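Local coordinates for alpha-fucosidase (Bifidobacterium bifidum, PDB 2EAB), which probably hydrolyses alpha-1,2-linked L-fucose from glycans, this chain being the catalytic part of a longer, probably membrane-anchored protein, at residues K536-F541 with W584-D589; N45-T50 with T62-V67. One frame throughout, in Å; residues are numbered along the deposited sequence.

Contact 1. Residues K536-F541 with W584-D589; sequences KEESHF and WQMLND
Ser-539 OG donates a hydrogen bond to Leu-535 O one turn back in its own helix, while two side chains of 584-589 press on it: Leu-587 CD2 at 3.7 Å from Ser-539 OG and Met-586 CE at 3.9 Å from the same atom. With its proton engaged by that carbonyl, the hydroxyl oxygen lies against methyl groups here. Met-586 makes the most extensive contact of the four residues. Its chain runs out straight through chi2 and then bends at chi3 (64°), which sets CE over the backbone of the other helix, 3.7 Å from Glu-538 O. The sulfur meets the aliphatic part of Glu-538, with Met-586 SD 3.4 Å from Glu-538 CG, and the two side chains cross at about a right angle. Beyond this pair, Glu-538 also lies against helix 507-520, and Met-586 reaches Leu-535 and Tyr-542. The contact is thus built from van der Waals packing between buried groups. The two segment axes approach to 9.9 Å with their N-to-C directions 134° apart, consistent with neighbouring helices of the (alpha/alpha)6 barrel expected for a family 95 glycoside hydrolase catalytic domain.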
loop_
_atom_site.group_PDB
_atom_site.type_symbol
_atom_site.label_atom_id
_atom_site.label_comp_id
_atom_site.label_asym_id
_atom_site.label_seq_id
_atom_site.Cartn_x
_atom_site.Cartn_y
_atom_site.Cartn_z
ATOM N N LYS A 536 -1.559 -13.173 18.181
ATOM C CA LYS A 536 -2.069 -13.949 19.304
ATOM C C LYS A 536 -3.531 -13.588 19.573
ATOM O O LYS A 536 -4.389 -14.469 19.683
ATOM C CB LYS A 536 -1.221 -13.680 20.545
ATOM C CG LYS A 536 -1.688 -14.380 21.810
ATOM C CD LYS A 536 -0.813 -13.973 22.993
ATOM C CE LYS A 536 -1.332 -14.563 24.297
ATOM N NZ LYS A 536 -0.481 -14.191 25.466
ATOM N N GLU A 537 -3.822 -12.293 19.666
ATOM C CA GLU A 537 -5.171 -11.868 20.001
ATOM C C GLU A 537 -6.153 -12.073 18.843
ATOM O O GLU A 537 -7.293 -12.451 19.084
ATOM C CB GLU A 537 -5.198 -10.427 20.519
ATOM C CG GLU A 537 -6.596 -9.913 20.817
ATOM C CD GLU A 537 -6.636 -8.691 21.721
ATOM O OE1 GLU A 537 -5.609 -8.317 22.337
ATOM O OE2 GLU A 537 -7.729 -8.111 21.834
ATOM N N GLU A 538 -5.733 -11.830 17.603
ATOM C CA GLU A 538 -6.643 -12.074 16.482
ATOM C C GLU A 538 -6.897 -13.569 16.263
ATOM O O GLU A 538 -7.999 -13.965 15.880
ATOM C CB GLU A 538 -6.174 -11.379 15.200
ATOM C CG GLU A 538 -7.233 -11.350 14.087
ATOM C CD GLU A 538 -8.417 -10.435 14.383
ATOM O OE1 GLU A 538 -8.375 -9.723 15.419
ATOM O OE2 GLU A 538 -9.387 -10.435 13.583
ATOM N N SER A 539 -5.886 -14.402 16.507
ATOM C CA SER A 539 -6.071 -15.851 16.426
ATOM C C SER A 539 -6.997 -16.330 17.543
ATOM O O SER A 539 -7.885 -17.147 17.301
ATOM C CB SER A 539 -4.733 -16.592 16.456
ATOM O OG SER A 539 -3.959 -16.251 15.322
ATOM N N HIS A 540 -6.797 -15.806 18.752
ATOM C CA HIS A 540 -7.709 -16.080 19.856
ATOM C C HIS A 540 -9.148 -15.748 19.461
ATOM O O HIS A 540 -10.074 -16.530 19.697
ATOM C CB HIS A 540 -7.324 -15.256 21.080
ATOM C CG HIS A 540 -8.167 -15.544 22.277
ATOM N ND1 HIS A 540 -9.305 -14.833 22.594
ATOM C CD2 HIS A 540 -8.044 -16.501 23.224
ATOM C CE1 HIS A 540 -9.834 -15.334 23.697
ATOM N NE2 HIS A 540 -9.090 -16.349 24.096
ATOM N N PHE A 541 -9.316 -14.577 18.855
ATOM C CA PHE A 541 -10.617 -14.083 18.433
ATOM C C PHE A 541 -11.265 -15.040 17.444
ATOM O O PHE A 541 -12.411 -15.454 17.632
ATOM C CB PHE A 541 -10.460 -12.686 17.822
ATOM C CG PHE A 541 -11.746 -12.074 17.341
ATOM C CD1 PHE A 541 -12.849 -11.956 18.191
ATOM C CD2 PHE A 541 -11.850 -11.599 16.041
ATOM C CE1 PHE A 541 -14.037 -11.390 17.738
ATOM C CE2 PHE A 541 -13.023 -11.015 15.589
ATOM C CZ PHE A 541 -14.127 -10.917 16.433
ATOM N N TRP A 584 -6.548 -19.321 7.513
ATOM C CA TRP A 584 -5.490 -20.324 7.443
ATOM C C TRP A 584 -4.118 -19.652 7.467
ATOM O O TRP A 584 -3.233 -20.069 8.226
ATOM C CB TRP A 584 -5.665 -21.180 6.192
ATOM C CG TRP A 584 -4.675 -22.296 6.045
ATOM C CD1 TRP A 584 -4.818 -23.586 6.469
ATOM C CD2 TRP A 584 -3.393 -22.224 5.410
ATOM N NE1 TRP A 584 -3.703 -24.320 6.140
ATOM C CE2 TRP A 584 -2.815 -23.511 5.485
ATOM C CE3 TRP A 584 -2.681 -21.200 4.772
ATOM C CZ2 TRP A 584 -1.550 -23.796 4.957
ATOM C CZ3 TRP A 584 -1.423 -21.484 4.250
ATOM C CH2 TRP A 584 -0.876 -22.776 4.338
ATOM N N GLN A 585 -3.950 -18.602 6.664
ATOM C CA GLN A 585 -2.668 -17.912 6.604
ATOM C C GLN A 585 -2.324 -17.241 7.922
ATOM O O GLN A 585 -1.159 -17.253 8.340
ATOM C CB GLN A 585 -2.641 -16.875 5.485
ATOM C CG GLN A 585 -1.228 -16.521 5.061
ATOM C CD GLN A 585 -0.553 -17.679 4.354
ATOM O OE1 GLN A 585 -0.967 -18.073 3.270
ATOM N NE2 GLN A 585 0.470 -18.253 4.983
ATOM N N MET A 586 -3.329 -16.651 8.569
ATOM C CA MET A 586 -3.109 -15.994 9.851
ATOM C C MET A 586 -2.642 -16.991 10.904
ATOM O O MET A 586 -1.694 -16.727 11.636
ATOM C CB MET A 586 -4.365 -15.275 10.336
ATOM C CG MET A 586 -4.138 -14.545 11.647
ATOM S SD MET A 586 -5.606 -13.767 12.303
ATOM C CE MET A 586 -6.652 -15.196 12.636
ATOM N N LEU A 587 -3.321 -18.129 10.990
ATOM C CA LEU A 587 -2.927 -19.149 11.958
ATOM C C LEU A 587 -1.531 -19.686 11.652
ATOM O O LEU A 587 -0.750 -19.950 12.566
ATOM C CB LEU A 587 -3.957 -20.279 12.016
ATOM C CG LEU A 587 -5.338 -19.894 12.562
ATOM C CD1 LEU A 587 -6.314 -21.045 12.397
ATOM C CD2 LEU A 587 -5.269 -19.449 14.026
ATOM N N ASN A 588 -1.225 -19.825 10.367
ATOM C CA ASN A 588 0.099 -20.241 9.923
ATOM C C ASN A 588 1.171 -19.253 10.401
ATOM O O ASN A 588 2.162 -19.648 11.035
ATOM C CB ASN A 588 0.098 -20.367 8.398
ATOM C CG ASN A 588 1.174 -21.302 7.879
ATOM O OD1 ASN A 588 2.035 -21.777 8.622
ATOM N ND2 ASN A 588 1.123 -21.575 6.586
ATOM N N ASP A 589 0.952 -17.969 10.116
ATOM C CA ASP A 589 1.850 -16.907 10.571
ATOM C C ASP A 589 1.948 -16.858 12.097
ATOM O O ASP A 589 3.047 -16.692 12.643
ATOM C CB ASP A 589 1.387 -15.530 10.065
ATOM C CG ASP A 589 1.635 -15.296 8.572
ATOM O OD1 ASP A 589 2.263 -16.131 7.897
ATOM O OD2 ASP A 589 1.200 -14.232 8.073
#

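Contact 2. Residues N45-T50 with T62-V67; sequences NRWQQT and TVWGEV
Two first torsions bring the indoles of Trp-47 and Trp-64 together: chi1 of 172° swings Trp-47 CG anti to its backbone nitrogen, and chi1 of -65° places Trp-64 CG anti to its own carbonyl carbon. The result fastens helix 42-50 to strand 59-63 and the turn after it, next to the edge strand 52-55 of an antiparallel sheet in the N-terminal beta-sandwich domain, whose family belongs to the galactose mutarotase clan. The benzo end of Trp-64 meets the helix at the root of Trp-47, with Trp-64 CZ2 3.6 Å from Trp-47 CB and Trp-64 CH2 3.7 Å from the backbone N of Trp-47. The ring planes are oblique, so the evidence supports close apolar contact and not a stack. One residue back, Arg-46 CG touches Trp-64 CZ3 at 3.8 Å before the chain bends and carries the guanidinium away. The indole nitrogen of Trp-64 is satisfied outside the contact, NE1 donating to Thr-73 OG1 on strand 69-76. Within the helix, Asn-45 OD1 is held by two amides, at 3.0 Å from Gln-48 NE2 in the carbonyl plane and at 2.9 Å from Gln-49 NE2, which is tilted from that plane. Thr-50 OG1 folds back onto Arg-46 O at 2.7 Å, approaching above the carbonyl plane. The polar link across the contact is nearly straight: Trp-47 NE1 lies 2.8 Å from Thr-62 OG1, with an N-H...O angle of 164°, and the threonine oxygen sits at the edge of the indole, in its plane.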
loop_
_atom_site.group_PDB
_atom_site.type_symbol
_atom_site.label_atom_id
_atom_site.label_comp_id
_atom_site.label_asym_id
_atom_site.label_seq_id
_atom_site.Cartn_x
_atom_site.Cartn_y
_atom_site.Cartn_z
ATOM N N ASN A 45 -9.777 16.956 -12.397
ATOM C CA ASN A 45 -9.273 15.925 -13.288
ATOM C C ASN A 45 -7.868 16.241 -13.794
ATOM O O ASN A 45 -7.015 15.350 -13.879
ATOM C CB ASN A 45 -10.203 15.696 -14.471
ATOM C CG ASN A 45 -9.679 14.621 -15.396
ATOM O OD1 ASN A 45 -9.534 13.466 -14.993
ATOM N ND2 ASN A 45 -9.339 15.003 -16.623
ATOM N N ARG A 46 -7.621 17.505 -14.137
ATOM C CA ARG A 46 -6.288 17.905 -14.565
ATOM C C ARG A 46 -5.269 17.615 -13.464
ATOM O O ARG A 46 -4.182 17.096 -13.739
ATOM C CB ARG A 46 -6.241 19.382 -14.974
ATOM C CG ARG A 46 -4.917 19.805 -15.621
ATOM C CD ARG A 46 -4.836 19.418 -17.096
ATOM N NE ARG A 46 -5.796 20.154 -17.922
ATOM C CZ ARG A 46 -6.025 19.913 -19.212
ATOM N NH1 ARG A 46 -5.361 18.958 -19.853
ATOM N NH2 ARG A 46 -6.923 20.637 -19.864
ATOM N N TRP A 47 -5.628 17.940 -12.223
ATOM C CA TRP A 47 -4.752 17.677 -11.080
ATOM C C TRP A 47 -4.271 16.217 -11.064
ATOM O O TRP A 47 -3.064 15.942 -10.981
ATOM C CB TRP A 47 -5.445 18.020 -9.746
ATOM C CG TRP A 47 -4.612 17.555 -8.582
ATOM C CD1 TRP A 47 -3.580 18.224 -7.997
ATOM C CD2 TRP A 47 -4.706 16.292 -7.904
ATOM N NE1 TRP A 47 -3.033 17.466 -6.986
ATOM C CE2 TRP A 47 -3.703 16.273 -6.913
ATOM C CE3 TRP A 47 -5.555 15.185 -8.026
ATOM C CZ2 TRP A 47 -3.511 15.179 -6.061
ATOM C CZ3 TRP A 47 -5.364 14.094 -7.182
ATOM C CH2 TRP A 47 -4.351 14.104 -6.211
ATOM N N GLN A 48 -5.212 15.281 -11.139
ATOM C CA GLN A 48 -4.870 13.869 -10.932
ATOM C C GLN A 48 -4.069 13.270 -12.076
ATOM O O GLN A 48 -3.341 12.298 -11.873
ATOM C CB GLN A 48 -6.114 13.014 -10.667
ATOM C CG GLN A 48 -7.024 12.842 -11.867
ATOM C CD GLN A 48 -8.099 11.804 -11.649
ATOM O OE1 GLN A 48 -8.014 10.975 -10.737
ATOM N NE2 GLN A 48 -9.112 11.827 -12.503
ATOM N N GLN A 49 -4.196 13.844 -13.273
ATOM C CA GLN A 49 -3.552 13.264 -14.455
ATOM C C GLN A 49 -2.189 13.860 -14.780
ATOM O O GLN A 49 -1.410 13.246 -15.513
ATOM C CB GLN A 49 -4.468 13.354 -15.685
ATOM C CG GLN A 49 -5.801 12.648 -15.503
ATOM C CD GLN A 49 -6.450 12.202 -16.803
ATOM O OE1 GLN A 49 -5.771 11.927 -17.801
ATOM N NE2 GLN A 49 -7.772 12.095 -16.786
ATOM N N THR A 50 -1.901 15.043 -14.246
ATOM C CA THR A 50 -0.780 15.833 -14.770
ATOM C C THR A 50 0.229 16.382 -13.759
ATOM O O THR A 50 1.334 16.748 -14.155
ATOM C CB THR A 50 -1.268 17.025 -15.643
ATOM O OG1 THR A 50 -1.880 18.004 -14.803
ATOM C CG2 THR A 50 -2.264 16.584 -16.706
ATOM N N THR A 62 1.800 18.608 -4.813
ATOM C CA THR A 62 1.671 18.187 -6.200
ATOM C C THR A 62 1.834 19.429 -7.072
ATOM O O THR A 62 1.032 20.367 -6.999
ATOM C CB THR A 62 0.343 17.440 -6.487
ATOM O OG1 THR A 62 -0.670 17.857 -5.561
ATOM C CG2 THR A 62 0.538 15.924 -6.377
ATOM N N VAL A 63 2.904 19.429 -7.863
ATOM C CA VAL A 63 3.373 20.612 -8.580
ATOM C C VAL A 63 2.745 20.709 -9.961
ATOM O O VAL A 63 2.779 19.752 -10.737
ATOM C CB VAL A 63 4.912 20.585 -8.726
ATOM C CG1 VAL A 63 5.420 21.827 -9.459
ATOM C CG2 VAL A 63 5.563 20.468 -7.364
ATOM N N TRP A 64 2.185 21.879 -10.264
ATOM C CA TRP A 64 1.589 22.121 -11.574
ATOM C C TRP A 64 2.609 22.665 -12.588
ATOM O O TRP A 64 2.578 22.304 -13.759
ATOM C CB TRP A 64 0.392 23.071 -11.449
ATOM C CG TRP A 64 -0.778 22.520 -10.663
ATOM C CD1 TRP A 64 -0.812 22.227 -9.324
ATOM C CD2 TRP A 64 -2.086 22.223 -11.168
ATOM N NE1 TRP A 64 -2.053 21.756 -8.972
ATOM C CE2 TRP A 64 -2.857 21.743 -10.081
ATOM C CE3 TRP A 64 -2.682 22.305 -12.434
ATOM C CZ2 TRP A 64 -4.190 21.358 -10.220
ATOM C CZ3 TRP A 64 -4.012 21.919 -12.572
ATOM C CH2 TRP A 64 -4.749 21.449 -11.469
ATOM N N GLY A 65 3.510 23.525 -12.124
ATOM C CA GLY A 65 4.526 24.119 -12.993
ATOM C C GLY A 65 3.977 25.165 -13.947
ATOM O O GLY A 65 4.477 25.316 -15.066
ATOM N N GLU A 66 2.944 25.883 -13.515
ATOM C CA GLU A 66 2.367 26.944 -14.340
ATOM C C GLU A 66 3.323 28.121 -14.452
ATOM O O GLU A 66 4.080 28.404 -13.532
ATOM C CB GLU A 66 1.009 27.389 -13.797
ATOM C CG GLU A 66 -0.014 26.257 -13.678
ATOM C CD GLU A 66 -0.274 25.545 -14.993
ATOM O OE1 GLU A 66 -0.383 26.233 -16.032
ATOM O OE2 GLU A 66 -0.365 24.297 -14.991
ATOM N N VAL A 67 3.277 28.804 -15.592
ATOM C CA VAL A 67 4.222 29.885 -15.874
ATOM C C VAL A 67 4.021 31.080 -14.937
ATOM O O VAL A 67 4.948 31.484 -14.233
ATOM C CB VAL A 67 4.173 30.320 -17.363
ATOM C CG1 VAL A 67 4.964 31.606 -17.590
ATOM C CG2 VAL A 67 4.707 29.212 -18.261
#

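Overall arrangement
From the N terminus, contact 2 forms first: it holds helix 42-50 against strand 59-63 and the turn after it, closing an 11-residue loop that includes strand 52-55. Gly-57 of that loop binds the calcium ion together with Glu-77, Ser-386 and Leu-393, so the metal joins the N-terminal region to the family 95 catalytic region. Far along the chain, contact 1 closes a 42-residue loop that takes in the end of helix 525-546, strands 548-549, 558-565 and 572-574, and the start of helix 577-596. The two loops are in series and neither nest nor cross. Contacts 1 and 2 have centres about 45 Å apart, on opposite sides of the chain's centre, and nearest atoms about 32 Å apart.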